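PDB 6KFN: alginate lyase, which cleaves the polysaccharide alginate by beta-elimination and is built as a right-handed parallel beta-helix. Local coordinates for residues Ser126-Arg131 against Asp166-Ser171. Sequence-based numbering, arbitrary orientation.
Sequences SDNIIR and DRNVIS
At the edge of the R167 guanidinium, in its plane, lies the carboxylate of D127, gripped side-on by two nitrogens: NE reaches OD1 at 2.9 Å and NH2 reaches OD2 in a nearly straight bond. The two planes are turned 32° apart, and both oxygens are met on their syn sides, by donors tilted out of the carboxylate plane. A bend at chi3 (-61°) curls the arginine back toward the acid. A leucine at D127 would probably strand this guanidinium without its counter-charge and let it swing away. The amides of N128 and N168 stand side by side, their planes 7° apart, forming a short asparagine ladder as in pectate-lyase-like beta-helices. N168 OD1 accepts from both N128 N and N128 ND2, the latter at 3.0 Å, while N168 ND2 donates to S125 O; N128 OD1 continues the chain to V104 N. Parallel pairing follows, with V169 N bonded to N128 O and I130 N to V169 O. I129 CD1 lies 3.7 Å from V169 CG1 on one face; I130 and I170 point to the other, inside the coil, against I149 of strand 149-151. Parallel beta-helices stack equivalent residues of successive coils, and strands 129-131 and 169-171 exemplify this, flanked by strands 105-107 and 194-196.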
ATOM      1  N   SER A 126      12.197   3.758   0.052  1.00  4.40           N
ATOM      2  CA  SER A 126      12.660   2.499   0.593  1.00  4.40           C
ATOM      3  C   SER A 126      12.627   2.495   2.115  1.00  4.43           C
ATOM      4  O   SER A 126      12.648   3.527   2.783  1.00  4.74           O
ATOM      5  CB  SER A 126      14.078   2.215   0.099  1.00  4.74           C
ATOM      6  OG  SER A 126      14.138   2.082  -1.307  1.00  5.09           O
ATOM      7  N   ASP A 127      12.624   1.272   2.667  1.00  4.57           N
ATOM      8  CA  ASP A 127      12.738   1.096   4.108  1.00  4.57           C
ATOM      9  C   ASP A 127      11.590   1.766   4.857  1.00  4.76           C
ATOM     10  O   ASP A 127      11.763   2.250   5.974  1.00  5.80           O
ATOM     11  CB  ASP A 127      14.100   1.548   4.661  1.00  5.68           C
ATOM     12  CG  ASP A 127      15.222   0.829   3.957  1.00  6.35           C
ATOM     13  OD1 ASP A 127      15.330  -0.415   4.147  1.00  7.47           O
ATOM     14  OD2 ASP A 127      15.996   1.475   3.197  1.00  8.51           O
ATOM     15  N   ASN A 128      10.407   1.776   4.240  1.00  4.57           N
ATOM     16  CA  ASN A 128       9.206   2.334   4.851  1.00  4.53           C
ATOM     17  C   ASN A 128       8.336   1.203   5.385  1.00  4.43           C
ATOM     18  O   ASN A 128       8.518   0.041   5.028  1.00  4.95           O
ATOM     19  CB  ASN A 128       8.432   3.142   3.830  1.00  4.41           C
ATOM     20  CG  ASN A 128       9.294   4.216   3.186  1.00  4.40           C
ATOM     21  OD1 ASN A 128       9.697   5.160   3.873  1.00  4.86           O
ATOM     22  ND2 ASN A 128       9.559   4.109   1.897  1.00  4.61           N
ATOM     23  N   ILE A 129       7.369   1.560   6.234  1.00  4.71           N
ATOM     24  CA  ILE A 129       6.389   0.595   6.722  1.00  5.09           C
ATOM     25  C   ILE A 129       5.018   1.246   6.760  1.00  4.83           C
ATOM     26  O   ILE A 129       4.888   2.393   7.164  1.00  5.48           O
ATOM     27  CB  ILE A 129       6.778  -0.001   8.084  1.00  6.13           C
ATOM     28  CG1 ILE A 129       5.798  -1.107   8.517  1.00  6.63           C
ATOM     29  CG2 ILE A 129       6.965   1.047   9.141  1.00  7.47           C
ATOM     30  CD1 ILE A 129       6.349  -2.016   9.563  1.00 10.73           C
ATOM     31  N   ILE A 130       4.017   0.487   6.367  1.00  4.77           N
ATOM     32  CA  ILE A 130       2.632   0.778   6.686  1.00  4.89           C
ATOM     33  C   ILE A 130       2.101  -0.389   7.497  1.00  4.61           C
ATOM     34  O   ILE A 130       2.184  -1.547   7.078  1.00  5.03           O
ATOM     35  CB  ILE A 130       1.771   1.120   5.457  1.00  5.17           C
ATOM     36  CG1 ILE A 130       0.346   1.453   5.908  1.00  5.92           C
ATOM     37  CG2 ILE A 130       1.800   0.053   4.376  1.00  5.67           C
ATOM     38  CD1 ILE A 130      -0.500   2.145   4.865  1.00  7.22           C
ATOM     39  N   ARG A 131       1.562  -0.072   8.684  1.00  5.28           N
ATOM     40  CA  ARG A 131       1.099  -1.085   9.596  1.00  5.26           C
ATOM     41  C   ARG A 131      -0.232  -0.675  10.208  1.00  4.91           C
ATOM     42  O   ARG A 131      -0.561   0.511  10.320  1.00  5.13           O
ATOM     43  CB  ARG A 131       2.130  -1.394  10.663  1.00  6.37           C
ATOM     44  CG  ARG A 131       2.431  -0.285  11.603  1.00  9.64           C
ATOM     45  CD  ARG A 131       3.055  -0.832  12.876  1.00 39.13           C
ATOM     46  NE  ARG A 131       4.484  -0.908  12.745  1.00 51.99           N
ATOM     47  CZ  ARG A 131       5.276   0.128  12.942  1.00 36.74           C
ATOM     48  NH1 ARG A 131       4.767   1.291  13.244  1.00 33.32           N
ATOM     49  NH2 ARG A 131       6.568  -0.004  12.798  1.00 29.37           N
ATOM     50  N   ASP A 166      12.473  -0.136  -2.345  1.00  4.33           N
ATOM     51  CA  ASP A 166      12.934  -1.409  -1.825  1.00  4.41           C
ATOM     52  C   ASP A 166      12.697  -1.552  -0.321  1.00  4.40           C
ATOM     53  O   ASP A 166      12.688  -0.575   0.435  1.00  4.74           O
ATOM     54  CB  ASP A 166      14.416  -1.579  -2.120  1.00  5.24           C
ATOM     55  CG  ASP A 166      14.704  -1.792  -3.638  1.00  6.02           C
ATOM     56  OD1 ASP A 166      13.763  -1.960  -4.426  1.00  6.04           O
ATOM     57  OD2 ASP A 166      15.891  -1.795  -4.028  1.00  8.49           O
ATOM     58  N   ARG A 167      12.555  -2.815   0.103  1.00  4.34           N
ATOM     59  CA  ARG A 167      12.489  -3.159   1.513  1.00  5.12           C
ATOM     60  C   ARG A 167      11.331  -2.471   2.233  1.00  5.05           C
ATOM     61  O   ARG A 167      11.394  -2.216   3.428  1.00  6.96           O
ATOM     62  CB  ARG A 167      13.835  -2.922   2.239  1.00  5.82           C
ATOM     63  CG  ARG A 167      14.988  -3.688   1.612  1.00  6.85           C
ATOM     64  CD  ARG A 167      16.348  -3.291   2.256  1.00  8.38           C
ATOM     65  NE  ARG A 167      16.643  -1.888   2.085  1.00  7.45           N
ATOM     66  CZ  ARG A 167      17.021  -1.287   0.970  1.00  7.50           C
ATOM     67  NH1 ARG A 167      17.447  -1.994  -0.071  1.00  9.73           N
ATOM     68  NH2 ARG A 167      17.010   0.025   0.888  1.00  8.55           N
ATOM     69  N   ASN A 168      10.246  -2.206   1.506  1.00  4.45           N
ATOM     70  CA  ASN A 168       9.053  -1.669   2.132  1.00  4.46           C
ATOM     71  C   ASN A 168       8.229  -2.796   2.725  1.00  4.43           C
ATOM     72  O   ASN A 168       8.156  -3.894   2.190  1.00  5.27           O
ATOM     73  CB  ASN A 168       8.240  -0.862   1.113  1.00  4.49           C
ATOM     74  CG  ASN A 168       9.009   0.351   0.651  1.00  4.31           C
ATOM     75  OD1 ASN A 168       9.384   1.193   1.478  1.00  4.69           O
ATOM     76  ND2 ASN A 168       9.239   0.478  -0.653  1.00  4.30           N
ATOM     77  N   VAL A 169       7.626  -2.497   3.885  1.00  4.99           N
ATOM     78  CA  VAL A 169       6.909  -3.463   4.690  1.00  4.85           C
ATOM     79  C   VAL A 169       5.452  -3.058   4.822  1.00  4.52           C
ATOM     80  O   VAL A 169       5.146  -1.910   5.155  1.00  5.42           O
ATOM     81  CB  VAL A 169       7.565  -3.620   6.068  1.00  5.41           C
ATOM     82  CG1 VAL A 169       6.790  -4.582   6.949  1.00  6.41           C
ATOM     83  CG2 VAL A 169       9.035  -4.064   5.927  1.00  6.89           C
ATOM     84  N   ILE A 170       4.568  -4.029   4.617  1.00  4.63           N
ATOM     85  CA  ILE A 170       3.138  -3.909   4.765  1.00  4.48           C
ATOM     86  C   ILE A 170       2.756  -4.934   5.828  1.00  4.22           C
ATOM     87  O   ILE A 170       2.918  -6.133   5.592  1.00  4.86           O
ATOM     88  CB  ILE A 170       2.429  -4.196   3.430  1.00  4.70           C
ATOM     89  CG1 ILE A 170       2.852  -3.161   2.347  1.00  6.10           C
ATOM     90  CG2 ILE A 170       0.919  -4.266   3.617  1.00  5.32           C
ATOM     91  CD1 ILE A 170       2.791  -3.616   0.974  1.00 13.25           C
ATOM     92  N   SER A 171       2.348  -4.479   7.026  1.00  4.38           N
ATOM     93  CA  SER A 171       2.238  -5.362   8.184  1.00  4.78           C
ATOM     94  C   SER A 171       0.953  -5.119   8.939  1.00  4.64           C
ATOM     95  O   SER A 171       0.711  -4.019   9.421  1.00  5.56           O
ATOM     96  CB  SER A 171       3.435  -5.144   9.109  1.00  6.36           C
ATOM     97  OG  SER A 171       3.385  -5.979  10.204  1.00  9.10           O
TER
HETATM   98  O   HOH W   1      10.793  -1.100   6.410  1.00 23.08           O
HETATM   99  O   HOH W   2       4.058  -4.132  12.398  1.00 29.79           O